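Local structure of KLTH0A00704p (Lachancea thermotolerans, 4J2G) at residues E92-L97 / K124-L129; Q104-K109 / N117-T122; T236-H241 / S260-K265. The protein acts in autophagy as a member of the Atg13 family, its HORMA domain, the part present here, probably mediating recruitment of a PI 3-kinase. The protein carries 1 engineered substitution. All blocks are in the same frame, centred on the assembly; numbering follows the deposited sequence.

Interaction 1 of 3, residues E92-L97 / K124-L129; sequences ETYLDL and KSEIML
Leu97, Leu129 and Tyr94 carry much of the contact between residues 92-97 and 124-129. Leu97 N donates to Ser125 O at 2.8 Å. The Leu97 side chain leans back across the pairing: CB sits against the carbonyl oxygens of Ser125 and Lys124, and CD1 meets Ile127 CD1 at 4.2 Å. At the other end Leu129 N gives its hydrogen to Thr93 O at 2.7 Å. The Leu129 side chain reaches over the facing backbone, with CD1 3.8 Å from Leu95 N. Between these ends Leu95 and Ile127 form a hydrogen-bonded pair. Leu95 N binds Ile127 O at 2.7 Å, and Ile127 N binds Leu95 O at 2.9 Å. The two side chains lie side by side, and both touch Phe269 of strand 268-271.

Tyr94 lies on the opposite face, with Met128 and Glu126. The Glu126 carboxylate is stacked on the Tyr94 ring. The planes are 14° apart, and OE1 lies 3.6 Å above the ring centre. In both residues CG stands between the backbone N and the carbonyl carbon (chi1 53° in Tyr94, 54° in Glu126), which sets the groups one over the other. A carboxylate over a ring face would probably be unfavourable by itself, but Glu126 makes salt bridges to Arg205 and Arg218. Arg218 also binds Glu92, which probably eases the closeness of the two glutamates. Selenomethionine Met128 fills in beside them, its SE 3.8 Å from Glu92 CD. This is antiparallel pairing of two inner strands, 89-96 and 126-136, in the five-stranded sheet of the HORMA domain.

Interaction 2 of 3, residues Q104-K109 / N117-T122; sequences QQVTLK and NVCKGT
Val106 meets two residues of the facing strand, Val118 and Cys119, and this defines a classic beta bulge. The backbone bonds reflect it. Val106 N donates to Cys119 O at 2.8 Å. Val106 O accepts from Val118 N at 2.8 Å and, weakly, from Cys119 N at 3.5 Å. Beyond the bulge the pairing runs on to Gly121 N, which donates to Gln104 O at 2.8 Å.

The polar side chains lie on the face of Gln105, Thr107, Asn117 and Lys120. Gln105 has CG anti to the backbone N (chi1 -172°) and bends at the next bond (chi2 48°), which brings its amide over the facing strand. Gln105 NE2 lies 3.4 Å from Asn117 CG there, with the two amide planes 26° apart. Gln105 NE2 also makes a weak bond to Val106 O, and OE1 rests 3.3 Å from Lys120 CG.

Apolar contacts fill the other side. Val106 CG1 packs on Val118 CB at 3.9 Å, Leu108 CB on Val118 CG2, and Val106 CB near Cys119 SG. Val106 and Val118 also touch Ile127 of the larger sheet.

The chemistry divides this hairpin in two: amides and a lysine chain on one side, and on the other an apolar surface that joins the hairpin to the main sheet.

Interaction 3 of 3, residues T236-H241 / S260-K265; sequences TNLPAH and SVSYRK
The open end of the beta hairpin made by strands 242-252 and 255-264 is closed here, at the edge of the five-stranded HORMA sheet. His241 stands just before the first of these strands and Lys265 just after the second. Lys265 N donates to His241 O at 3.1 Å, which carries the pairing of the strands one step further.

The Lys265 side chain makes a second link. Its chain is extended beyond CG and runs back along the loop, with Lys265 CG 3.5 Å from His241 O and Lys265 CD 3.3 Å from Ala240 O. NZ then meets Ala240 O nearly head-on. Two successive loop carbonyls are thus taken up by one residue. With an alanine in place of this lysine the long chain and its ammonium are gone, and Ala240 O is likely to lose its charged partner, leaving the loop less firmly tied.

His241 also comes up to Arg264. CG of His241 is held between the backbone N and the carbonyl carbon (chi1 68°), which brings the ring beside the arginine. Arg264 NH1 lies at the ring edge, near its plane, 3.6 Å from His241 CD2. Ring and guanidinium planes are 28° apart. Neither group relies on the other for its polar bonds: His241 NE2 is bonded to Leu221 O, while Arg264 binds Lys223 O, Gly220 O and Met128 O. The histidine and the arginine therefore grip the same chain passage, Gly220 to Lys223, from neighbouring positions. Leu238 adds a van der Waals contact, its CD1 3.9 Å from Ser262 OG. The shortest link is the lysine one, Lys265 NZ to Ala240 O at 2.6 Å.

Overall arrangement
Interaction 1 touches both of the others, which do not touch each other and have centres about 22 Å apart. Its centre is about 12 Å from that of interaction 2, whose hairpin is inserted in the chain between the two strands of interaction 1. The two share an apolar seam, with Leu97 CD1 3.7 Å from Cys119 SG and Ile127 CD1 3.9 Å from Val118 CG1. Interaction 3 is centred about 16 Å from interaction 1, one strand over in the same sheet. Arg264 N probably bonds Leu129 O at 3.0 Å. A sulfate ion, probably from the crystallisation liquor, lies about 4 Å from the Met128 side chain; it may mark an anion pocket.

Interaction 1 of 3, residues E92-L97 / K124-L129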
loop_
_atom_site.group_PDB
_atom_site.type_symbol
_atom_site.label_atom_id
_atom_site.label_comp_id
_atom_site.label_asym_id
_atom_site.label_seq_id
_atom_site.Cartn_x
_atom_site.Cartn_y
_atom_site.Cartn_z
ATOM N N GLU A 92 3.959 2.054 0.096
ATOM C CA GLU A 92 3.755 1.949 -1.357
ATOM C C GLU A 92 4.120 0.523 -1.796
ATOM O O GLU A 92 5.070 -0.021 -1.320
ATOM C CB GLU A 92 4.643 2.928 -2.036
ATOM C CG GLU A 92 4.209 4.390 -1.811
ATOM C CD GLU A 92 4.999 5.354 -2.759
ATOM O OE1 GLU A 92 6.141 5.022 -3.148
ATOM O OE2 GLU A 92 4.465 6.403 -3.127
ATOM N N THR A 93 3.317 -0.091 -2.663
ATOM C CA THR A 93 3.566 -1.430 -3.168
ATOM C C THR A 93 3.728 -1.186 -4.645
ATOM O O THR A 93 2.909 -0.508 -5.260
ATOM C CB THR A 93 2.388 -2.371 -2.926
ATOM O OG1 THR A 93 2.257 -2.624 -1.505
ATOM C CG2 THR A 93 2.609 -3.758 -3.626
ATOM N N TYR A 94 4.798 -1.722 -5.220
ATOM C CA TYR A 94 5.036 -1.458 -6.654
ATOM C C TYR A 94 5.563 -2.676 -7.375
ATOM O O TYR A 94 6.060 -3.587 -6.748
ATOM C CB TYR A 94 6.005 -0.277 -6.832
ATOM C CG TYR A 94 7.275 -0.491 -6.028
ATOM C CD1 TYR A 94 7.407 0.020 -4.745
ATOM C CD2 TYR A 94 8.313 -1.235 -6.538
ATOM C CE1 TYR A 94 8.535 -0.224 -3.992
ATOM C CE2 TYR A 94 9.461 -1.447 -5.801
ATOM C CZ TYR A 94 9.571 -0.916 -4.538
ATOM O OH TYR A 94 10.719 -1.165 -3.803
ATOM N N LEU A 95 5.512 -2.634 -8.708
ATOM C CA LEU A 95 6.150 -3.624 -9.517
ATOM C C LEU A 95 7.500 -3.074 -9.895
ATOM O O LEU A 95 7.587 -2.067 -10.611
ATOM C CB LEU A 95 5.304 -3.932 -10.736
ATOM C CG LEU A 95 5.770 -5.022 -11.685
ATOM C CD1 LEU A 95 5.904 -6.366 -10.966
ATOM C CD2 LEU A 95 4.777 -5.097 -12.821
ATOM N N ASP A 96 8.543 -3.719 -9.369
ATOM C CA ASP A 96 9.949 -3.312 -9.583
ATOM C C ASP A 96 10.502 -3.694 -10.976
ATOM O O ASP A 96 10.490 -4.870 -11.360
ATOM C CB ASP A 96 10.798 -3.953 -8.495
ATOM C CG ASP A 96 12.218 -3.438 -8.471
ATOM O OD1 ASP A 96 12.709 -2.859 -9.485
ATOM O OD2 ASP A 96 12.860 -3.642 -7.416
ATOM N N LEU A 97 10.986 -2.723 -11.745
ATOM C CA LEU A 97 11.351 -2.997 -13.148
ATOM C C LEU A 97 12.857 -2.925 -13.429
ATOM O O LEU A 97 13.284 -2.893 -14.585
ATOM C CB LEU A 97 10.676 -1.995 -14.073
ATOM C CG LEU A 97 9.155 -1.945 -14.051
ATOM C CD1 LEU A 97 8.719 -1.076 -15.209
ATOM C CD2 LEU A 97 8.539 -3.325 -14.139
ATOM N N LYS A 124 11.325 3.216 -17.106
ATOM C CA LYS A 124 10.653 3.482 -15.853
ATOM C C LYS A 124 11.132 2.499 -14.807
ATOM O O LYS A 124 11.432 1.344 -15.106
ATOM C CB LYS A 124 9.153 3.357 -16.055
ATOM C CG LYS A 124 8.596 4.264 -17.126
ATOM C CD LYS A 124 8.375 5.688 -16.625
ATOM C CE LYS A 124 7.853 6.618 -17.721
ATOM N NZ LYS A 124 7.850 8.020 -17.199
ATOM N N SER A 125 11.230 2.952 -13.584
ATOM C CA SER A 125 11.918 2.169 -12.542
ATOM C C SER A 125 10.925 1.174 -11.860
ATOM O O SER A 125 11.311 0.045 -11.506
ATOM C CB SER A 125 12.449 3.150 -11.505
ATOM O OG SER A 125 11.387 4.033 -11.133
ATOM N N GLU A 126 9.662 1.611 -11.712
ATOM C CA GLU A 126 8.567 0.830 -11.025
ATOM C C GLU A 126 7.155 1.211 -11.495
ATOM O O GLU A 126 6.961 2.288 -12.056
ATOM C CB GLU A 126 8.641 1.017 -9.498
ATOM C CG GLU A 126 8.625 2.464 -9.086
ATOM C CD GLU A 126 8.700 2.663 -7.584
ATOM O OE1 GLU A 126 9.699 2.211 -6.983
ATOM O OE2 GLU A 126 7.751 3.277 -7.008
ATOM N N ILE A 127 6.174 0.322 -11.278
ATOM C CA ILE A 127 4.765 0.673 -11.460
ATOM C C ILE A 127 4.112 0.566 -10.118
ATOM O O ILE A 127 4.111 -0.525 -9.520
ATOM C CB ILE A 127 4.090 -0.281 -12.447
ATOM C CG1 ILE A 127 4.801 -0.180 -13.793
ATOM C CG2 ILE A 127 2.544 -0.090 -12.544
ATOM C CD1 ILE A 127 4.609 -1.404 -14.673
HETATM N N MSE A 128 3.543 1.676 -9.644
HETATM C CA MSE A 128 2.820 1.718 -8.371
HETATM C C MSE A 128 1.595 0.857 -8.439
HETATM O O MSE A 128 0.892 0.867 -9.435
HETATM C CB MSE A 128 2.352 3.147 -8.196
HETATM C CG MSE A 128 3.388 3.968 -7.497
HETATM SE SE MSE A 128 4.010 3.331 -5.763
HETATM C CE MSE A 128 2.241 3.667 -4.977
ATOM N N LEU A 129 1.304 0.111 -7.368
ATOM C CA LEU A 129 0.148 -0.723 -7.394
ATOM C C LEU A 129 -0.825 -0.421 -6.222
ATOM O O LEU A 129 -2.025 -0.578 -6.376
ATOM C CB LEU A 129 0.624 -2.202 -7.294
ATOM C CG LEU A 129 1.589 -2.756 -8.360
ATOM C CD1 LEU A 129 2.116 -4.116 -8.016
ATOM C CD2 LEU A 129 0.938 -2.754 -9.728
HETATM O O HOH W 1 13.838 -0.354 -15.651
#

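Interaction 2 of 3, residues Q104-K109 / N117-T122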
loop_
_atom_site.group_PDB
_atom_site.type_symbol
_atom_site.label_atom_id
_atom_site.label_comp_id
_atom_site.label_asym_id
_atom_site.label_seq_id
_atom_site.Cartn_x
_atom_site.Cartn_y
_atom_site.Cartn_z
ATOM N N GLN A 104 12.568 -5.686 -23.625
ATOM C CA GLN A 104 11.393 -6.180 -22.880
ATOM C C GLN A 104 10.254 -5.130 -22.780
ATOM O O GLN A 104 10.460 -3.996 -22.367
ATOM C CB GLN A 104 11.833 -6.712 -21.515
ATOM C CG GLN A 104 12.614 -8.013 -21.653
ATOM C CD GLN A 104 13.072 -8.623 -20.327
ATOM O OE1 GLN A 104 13.777 -7.987 -19.525
ATOM N NE2 GLN A 104 12.739 -9.894 -20.133
ATOM N N GLN A 105 9.066 -5.525 -23.213
ATOM C CA GLN A 105 7.875 -4.698 -23.175
ATOM C C GLN A 105 7.010 -5.147 -21.958
ATOM O O GLN A 105 6.707 -6.346 -21.812
ATOM C CB GLN A 105 7.100 -4.932 -24.501
ATOM C CG GLN A 105 5.890 -4.046 -24.807
ATOM C CD GLN A 105 6.115 -2.542 -24.608
ATOM O OE1 GLN A 105 7.092 -1.972 -25.103
ATOM N NE2 GLN A 105 5.197 -1.890 -23.920
ATOM N N VAL A 106 6.605 -4.194 -21.119
ATOM C CA VAL A 106 5.524 -4.443 -20.148
ATOM C C VAL A 106 4.131 -4.137 -20.709
ATOM O O VAL A 106 3.825 -3.045 -21.167
ATOM C CB VAL A 106 5.738 -3.647 -18.848
ATOM C CG1 VAL A 106 4.617 -3.932 -17.837
ATOM C CG2 VAL A 106 7.083 -4.011 -18.267
ATOM N N THR A 107 3.315 -5.151 -20.757
ATOM C CA THR A 107 1.914 -4.957 -21.023
ATOM C C THR A 107 1.020 -5.287 -19.739
ATOM O O THR A 107 1.510 -5.891 -18.767
ATOM C CB THR A 107 1.422 -5.875 -22.138
ATOM O OG1 THR A 107 1.742 -7.230 -21.811
ATOM C CG2 THR A 107 1.991 -5.475 -23.498
ATOM N N LEU A 108 -0.216 -4.833 -19.806
ATOM C CA LEU A 108 -1.257 -4.999 -18.813
ATOM C C LEU A 108 -2.491 -5.439 -19.563
ATOM O O LEU A 108 -2.859 -4.806 -20.571
ATOM C CB LEU A 108 -1.556 -3.639 -18.150
ATOM C CG LEU A 108 -2.741 -3.650 -17.116
ATOM C CD1 LEU A 108 -2.437 -4.690 -15.964
ATOM C CD2 LEU A 108 -2.962 -2.211 -16.528
ATOM N N LYS A 109 -3.122 -6.509 -19.090
ATOM C CA LYS A 109 -4.379 -6.936 -19.635
ATOM C C LYS A 109 -5.553 -6.465 -18.834
ATOM O O LYS A 109 -5.511 -6.487 -17.597
ATOM C CB LYS A 109 -4.427 -8.437 -19.749
ATOM C CG LYS A 109 -3.496 -9.055 -20.756
ATOM C CD LYS A 109 -3.867 -10.505 -21.028
ATOM C CE LYS A 109 -3.072 -11.032 -22.212
ATOM N NZ LYS A 109 -3.582 -12.346 -22.697
ATOM N N ASN A 117 -0.152 -1.481 -23.795
ATOM C CA ASN A 117 1.250 -1.246 -23.549
ATOM C C ASN A 117 1.442 -0.370 -22.367
ATOM O O ASN A 117 0.708 0.611 -22.195
ATOM C CB ASN A 117 1.886 -0.509 -24.739
ATOM C CG ASN A 117 2.440 -1.441 -25.783
ATOM O OD1 ASN A 117 2.270 -2.657 -25.726
ATOM N ND2 ASN A 117 3.121 -0.863 -26.756
ATOM N N VAL A 118 2.499 -0.666 -21.600
ATOM C CA VAL A 118 2.875 0.137 -20.437
ATOM C C VAL A 118 4.236 0.820 -20.608
ATOM O O VAL A 118 4.320 2.037 -20.538
ATOM C CB VAL A 118 2.894 -0.702 -19.130
ATOM C CG1 VAL A 118 3.154 0.201 -17.936
ATOM C CG2 VAL A 118 1.592 -1.474 -18.988
ATOM N N CYS A 119 5.304 0.057 -20.770
ATOM C CA CYS A 119 6.630 0.667 -20.947
ATOM C C CYS A 119 7.653 -0.339 -21.421
ATOM O O CYS A 119 7.404 -1.534 -21.382
ATOM C CB CYS A 119 7.100 1.336 -19.659
ATOM S SG CYS A 119 7.051 0.267 -18.174
ATOM N N LYS A 120 8.802 0.164 -21.860
ATOM C CA LYS A 120 9.832 -0.646 -22.507
ATOM C C LYS A 120 11.102 -0.574 -21.670
ATOM O O LYS A 120 11.417 0.467 -21.078
ATOM C CB LYS A 120 10.124 -0.140 -23.935
ATOM C CG LYS A 120 8.989 0.639 -24.607
ATOM C CD LYS A 120 9.503 1.791 -25.468
ATOM C CE LYS A 120 8.384 2.741 -25.881
ATOM N NZ LYS A 120 8.937 4.004 -26.439
ATOM N N GLY A 121 11.829 -1.683 -21.638
ATOM C CA GLY A 121 13.079 -1.788 -20.894
ATOM C C GLY A 121 13.215 -0.972 -19.615
ATOM O O GLY A 121 12.555 -1.228 -18.613
ATOM N N THR A 122 14.080 0.023 -19.649
ATOM C CA THR A 122 14.483 0.687 -18.417
ATOM C C THR A 122 13.972 2.133 -18.322
ATOM O O THR A 122 14.387 2.913 -17.473
ATOM C CB THR A 122 16.014 0.559 -18.207
ATOM O OG1 THR A 122 16.372 1.115 -16.946
ATOM C CG2 THR A 122 16.804 1.260 -19.314
#

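Interaction 3 of 3, residues T236-H241 / S260-K265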
loop_
_atom_site.group_PDB
_atom_site.type_symbol
_atom_site.label_atom_id
_atom_site.label_comp_id
_atom_site.label_asym_id
_atom_site.label_seq_id
_atom_site.Cartn_x
_atom_site.Cartn_y
_atom_site.Cartn_z
ATOM N N THR A 236 -14.620 9.557 -3.195
ATOM C CA THR A 236 -13.250 9.138 -2.839
ATOM C C THR A 236 -12.309 10.075 -3.677
ATOM O O THR A 236 -11.132 10.118 -3.495
ATOM C CB THR A 236 -12.962 7.658 -3.275
ATOM O OG1 THR A 236 -12.978 7.622 -4.702
ATOM C CG2 THR A 236 -14.052 6.635 -2.851
ATOM N N ASN A 237 -12.842 10.757 -4.656
ATOM C CA ASN A 237 -11.987 11.574 -5.524
ATOM C C ASN A 237 -10.914 10.811 -6.234
ATOM O O ASN A 237 -9.895 11.395 -6.541
ATOM C CB ASN A 237 -11.386 12.773 -4.778
ATOM C CG ASN A 237 -12.462 13.654 -4.166
ATOM O OD1 ASN A 237 -12.687 13.643 -2.940
ATOM N ND2 ASN A 237 -13.145 14.418 -5.022
ATOM N N LEU A 238 -11.152 9.532 -6.549
ATOM C CA LEU A 238 -10.193 8.751 -7.345
ATOM C C LEU A 238 -10.631 8.619 -8.790
ATOM O O LEU A 238 -11.817 8.482 -9.082
ATOM C CB LEU A 238 -9.971 7.359 -6.772
ATOM C CG LEU A 238 -9.292 7.300 -5.400
ATOM C CD1 LEU A 238 -9.443 5.853 -4.937
ATOM C CD2 LEU A 238 -7.831 7.783 -5.413
ATOM N N PRO A 239 -9.679 8.676 -9.689
ATOM C CA PRO A 239 -9.885 8.275 -11.124
ATOM C C PRO A 239 -10.372 6.820 -11.182
ATOM O O PRO A 239 -10.120 6.092 -10.265
ATOM C CB PRO A 239 -8.482 8.364 -11.777
ATOM C CG PRO A 239 -7.498 8.779 -10.704
ATOM C CD PRO A 239 -8.251 8.793 -9.319
ATOM N N ALA A 240 -11.089 6.454 -12.246
ATOM C CA ALA A 240 -11.857 5.251 -12.315
ATOM C C ALA A 240 -10.981 4.011 -12.389
ATOM O O ALA A 240 -11.462 2.967 -12.040
ATOM C CB ALA A 240 -12.867 5.359 -13.508
ATOM N N HIS A 241 -9.716 4.102 -12.891
ATOM C CA HIS A 241 -8.845 2.934 -12.852
ATOM C C HIS A 241 -8.409 2.547 -11.394
ATOM O O HIS A 241 -7.781 1.486 -11.203
ATOM C CB HIS A 241 -7.610 3.068 -13.797
ATOM C CG HIS A 241 -6.617 4.109 -13.359
ATOM N ND1 HIS A 241 -6.888 5.468 -13.402
ATOM C CD2 HIS A 241 -5.343 3.998 -12.897
ATOM C CE1 HIS A 241 -5.832 6.149 -12.974
ATOM N NE2 HIS A 241 -4.884 5.285 -12.648
ATOM N N SER A 260 -6.599 2.988 5.535
ATOM C CA SER A 260 -7.185 2.948 4.188
ATOM C C SER A 260 -6.113 2.535 3.120
ATOM O O SER A 260 -4.937 2.561 3.408
ATOM C CB SER A 260 -7.756 4.306 3.851
ATOM O OG SER A 260 -6.640 5.221 3.845
ATOM N N VAL A 261 -6.546 2.112 1.924
ATOM C CA VAL A 261 -5.640 1.713 0.849
ATOM C C VAL A 261 -6.322 2.119 -0.441
ATOM O O VAL A 261 -7.498 1.901 -0.608
ATOM C CB VAL A 261 -5.264 0.179 0.848
ATOM C CG1 VAL A 261 -6.499 -0.677 0.665
ATOM C CG2 VAL A 261 -4.260 -0.136 -0.301
ATOM N N SER A 262 -5.567 2.750 -1.315
ATOM C CA SER A 262 -5.936 2.985 -2.724
ATOM C C SER A 262 -5.083 2.088 -3.578
ATOM O O SER A 262 -3.874 2.018 -3.355
ATOM C CB SER A 262 -5.589 4.406 -3.088
ATOM O OG SER A 262 -6.539 5.236 -2.432
ATOM N N TYR A 263 -5.706 1.417 -4.554
ATOM C CA TYR A 263 -5.020 0.461 -5.382
ATOM C C TYR A 263 -5.474 0.455 -6.855
ATOM O O TYR A 263 -6.612 0.668 -7.160
ATOM C CB TYR A 263 -5.111 -0.931 -4.783
ATOM C CG TYR A 263 -6.532 -1.408 -4.593
ATOM C CD1 TYR A 263 -7.230 -1.116 -3.397
ATOM C CD2 TYR A 263 -7.160 -2.160 -5.545
ATOM C CE1 TYR A 263 -8.532 -1.550 -3.205
ATOM C CE2 TYR A 263 -8.478 -2.635 -5.366
ATOM C CZ TYR A 263 -9.144 -2.343 -4.181
ATOM O OH TYR A 263 -10.440 -2.771 -4.029
ATOM N N ARG A 264 -4.538 0.241 -7.767
ATOM C CA ARG A 264 -4.859 -0.009 -9.162
ATOM C C ARG A 264 -5.722 -1.286 -9.288
ATOM O O ARG A 264 -5.293 -2.360 -8.875
ATOM C CB ARG A 264 -3.491 -0.158 -9.873
ATOM C CG ARG A 264 -3.585 -0.144 -11.371
ATOM C CD ARG A 264 -2.197 -0.393 -12.022
ATOM N NE ARG A 264 -1.250 0.653 -11.685
ATOM C CZ ARG A 264 -1.236 1.896 -12.208
ATOM N NH1 ARG A 264 -2.117 2.302 -13.094
ATOM N NH2 ARG A 264 -0.310 2.753 -11.825
ATOM N N LYS A 265 -6.963 -1.153 -9.783
ATOM C CA LYS A 265 -7.874 -2.283 -10.098
ATOM C C LYS A 265 -7.313 -3.414 -10.943
ATOM O O LYS A 265 -7.635 -4.569 -10.728
ATOM C CB LYS A 265 -9.131 -1.783 -10.837
ATOM C CG LYS A 265 -10.088 -0.889 -10.015
ATOM C CD LYS A 265 -11.050 -0.157 -10.950
ATOM C CE LYS A 265 -12.304 0.247 -10.227
ATOM N NZ LYS A 265 -13.103 1.089 -11.149
#